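Local atomic coordinates of disulfide isomerase (Salmonella enterica subsp. enterica serovar Typhimurium, PDB entry 3L9U), a protein that probably introduces disulfide bonds into other proteins by passing on its own disulfide, in a redox system with DsbI that serves AssT. Residues Pro47-Lys51 and Ser186-Met190. Residues are numbered along the deposited sequence; the frame is centred on the assembly and turned at random.
Sequences PVSDK and SIDSM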
ATOM      1  N   PRO A  47       8.230   6.606  -8.449  1.00 12.48           N
ATOM      2  CA  PRO A  47       8.466   6.903  -9.863  1.00 12.40           C
ATOM      3  C   PRO A  47       7.546   6.131 -10.800  1.00 12.13           C
ATOM      4  O   PRO A  47       7.111   6.693 -11.811  1.00 14.36           O
ATOM      5  CB  PRO A  47       9.925   6.485 -10.066  1.00 13.67           C
ATOM      6  CG  PRO A  47      10.538   6.666  -8.715  1.00 14.73           C
ATOM      7  CD  PRO A  47       9.472   6.265  -7.737  1.00 13.26           C
ATOM      8  N   VAL A  48       7.265   4.866 -10.502  1.00 11.58           N
ATOM      9  CA  VAL A  48       6.333   4.118 -11.344  1.00 12.23           C
ATOM     10  C   VAL A  48       4.929   4.733 -11.290  1.00 11.90           C
ATOM     11  O   VAL A  48       4.294   4.963 -12.334  1.00 12.33           O
ATOM     12  CB  VAL A  48       6.298   2.615 -10.978  1.00 10.64           C
ATOM     13  CG1 VAL A  48       5.174   1.908 -11.723  1.00 12.47           C
ATOM     14  CG2 VAL A  48       7.655   1.962 -11.303  1.00 10.36           C
ATOM     15  N   SER A  49       4.444   5.021 -10.085  1.00 11.69           N
ATOM     16  CA  SER A  49       3.133   5.658  -9.956  1.00 12.96           C
ATOM     17  C   SER A  49       3.045   6.991 -10.706  1.00 14.44           C
ATOM     18  O   SER A  49       2.026   7.286 -11.336  1.00 16.01           O
ATOM     19  CB  SER A  49       2.751   5.846  -8.486  1.00 13.65           C
ATOM     20  OG  SER A  49       2.626   4.590  -7.853  1.00 16.85           O
ATOM     21  N   ASP A  50       4.098   7.769 -10.638  1.00 15.22           N
ATOM     22  CA  ASP A  50       4.108   9.018 -11.359  1.00 17.87           C
ATOM     23  C   ASP A  50       3.986   8.823 -12.850  1.00 17.65           C
ATOM     24  O   ASP A  50       3.290   9.519 -13.501  1.00 18.55           O
ATOM     25  CB  ASP A  50       5.367   9.783 -11.059  1.00 20.00           C
ATOM     26  CG  ASP A  50       5.387  10.349  -9.671  1.00 20.00           C
ATOM     27  OD1 ASP A  50       6.480  10.664  -9.202  1.00 20.00           O
ATOM     28  OD2 ASP A  50       4.336  10.517  -9.029  1.00 20.00           O
ATOM     29  N   LYS A  51       4.707   7.866 -13.363  1.00 16.11           N
ATOM     30  CA  LYS A  51       4.702   7.586 -14.799  1.00 16.02           C
ATOM     31  C   LYS A  51       3.350   7.102 -15.328  1.00 15.43           C
ATOM     32  O   LYS A  51       3.069   7.242 -16.515  1.00 18.39           O
ATOM     33  CB  LYS A  51       5.785   6.570 -15.169  1.00 17.47           C
ATOM     34  CG  LYS A  51       7.201   7.122 -15.151  1.00 20.00           C
ATOM     35  CD  LYS A  51       8.199   6.005 -15.403  1.00 23.41           C
ATOM     36  CE  LYS A  51       9.619   6.527 -15.442  1.00 26.76           C
ATOM     37  NZ  LYS A  51       9.832   7.471 -16.582  1.00 29.43           N
ATOM     38  N   SER A 186      12.784  -3.004 -14.230  1.00 13.53           N
ATOM     39  CA  SER A 186      13.195  -1.631 -13.959  1.00 12.40           C
ATOM     40  C   SER A 186      11.970  -0.773 -13.756  1.00 13.25           C
ATOM     41  O   SER A 186      10.852  -1.222 -13.984  1.00 15.02           O
ATOM     42  CB  SER A 186      14.004  -1.078 -15.142  1.00 12.71           C
ATOM     43  OG  SER A 186      13.185  -0.935 -16.303  1.00 13.15           O
ATOM     44  N   ILE A 187      12.182   0.473 -13.352  1.00 12.78           N
ATOM     45  CA  ILE A 187      11.085   1.429 -13.248  1.00 12.85           C
ATOM     46  C   ILE A 187      10.451   1.690 -14.619  1.00 12.30           C
ATOM     47  O   ILE A 187       9.225   1.658 -14.749  1.00 12.27           O
ATOM     48  CB  ILE A 187      11.573   2.734 -12.577  1.00 14.67           C
ATOM     49  CG1 ILE A 187      11.748   2.485 -11.067  1.00 16.75           C
ATOM     50  CG2 ILE A 187      10.614   3.895 -12.853  1.00 15.73           C
ATOM     51  CD1 ILE A 187      12.487   3.563 -10.357  1.00 22.11           C
ATOM     52  N   ASP A 188      11.270   1.926 -15.645  1.00 13.19           N
ATOM     53  CA  ASP A 188      10.726   2.212 -16.972  1.00 13.56           C
ATOM     54  C   ASP A 188       9.957   1.023 -17.525  1.00 12.80           C
ATOM     55  O   ASP A 188       8.925   1.192 -18.184  1.00 14.38           O
ATOM     56  CB  ASP A 188      11.830   2.592 -17.957  1.00 16.08           C
ATOM     57  CG  ASP A 188      12.438   3.941 -17.662  1.00 20.83           C
ATOM     58  OD1 ASP A 188      11.906   4.669 -16.799  1.00 22.58           O
ATOM     59  OD2 ASP A 188      13.460   4.273 -18.300  1.00 22.65           O
ATOM     60  N   SER A 189      10.472  -0.179 -17.272  1.00 11.99           N
ATOM     61  CA  SER A 189       9.806  -1.401 -17.716  1.00 11.69           C
ATOM     62  C   SER A 189       8.479  -1.592 -16.983  1.00 11.66           C
ATOM     63  O   SER A 189       7.443  -1.818 -17.603  1.00 11.97           O
ATOM     64  CB  SER A 189      10.711  -2.613 -17.488  1.00 13.25           C
ATOM     65  OG  SER A 189      10.043  -3.821 -17.807  1.00 13.51           O
ATOM     66  N   MET A 190       8.518  -1.502 -15.658  1.00 10.89           N
ATOM     67  CA  MET A 190       7.322  -1.708 -14.856  1.00  9.89           C
ATOM     68  C   MET A 190       6.233  -0.707 -15.202  1.00 10.73           C
ATOM     69  O   MET A 190       5.048  -1.048 -15.246  1.00 11.35           O
ATOM     70  CB  MET A 190       7.653  -1.610 -13.369  1.00 10.07           C
ATOM     71  CG  MET A 190       6.503  -2.020 -12.485  1.00 10.93           C
ATOM     72  SD  MET A 190       6.871  -1.716 -10.760  1.00 12.09           S
ATOM     73  CE  MET A 190       5.313  -2.199 -10.012  1.00 12.44           C
TER
HETATM   74  O   HOH W   1      12.746   7.195 -17.620  1.00 46.42           O
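Asp188 OD1 meets Lys51 twice over, directly and through a water. The direct salt bridge to Lys51 NZ is long, 3.5 Å. Water 1 donates to Asp188 OD1 at 2.8 Å. The same water accepts from Lys51 NZ at 3.1 Å, closing a small triangle on the solvent side of the contact. The lysine chain is extended as far as CE, which it carries to 3.2 Å from Asp188 OD1, nearer than the amine; the bend at the last torsion (chi4 -64°) then sets where NZ lies.

Beneath the charged pair the contact turns apolar. Ile187 pushes its side chain at helix 45-52: its CG2, anti to the backbone N, sits 3.8 Å from Lys51 CE and also touches Val48 CG2, while CD1 reaches along to the Pro47 ring, 3.9 Å from Pro47 CB. The lysine methylenes cross this isoleucine at about a right angle, so the chain covers an apolar neighbour on its way to the carboxylate. Deeper in, Val48 CG2 lies 3.8 Å from Met190 SD and packs on the Ile187 carbonyl oxygen; Val44 and Ile184 also touch the methionine.

Ser186 N-caps helix 187-198, its OG accepting from Ser189 N at 3.0 Å (157°). The first turn of this C-terminal helix packs on helix 45-52, which follows helix 35-43, at whose start lies the CxxC pair Cys34 and Cys37, probably the redox-active disulfide, within the thioredoxin domain of a DsbA-like protein.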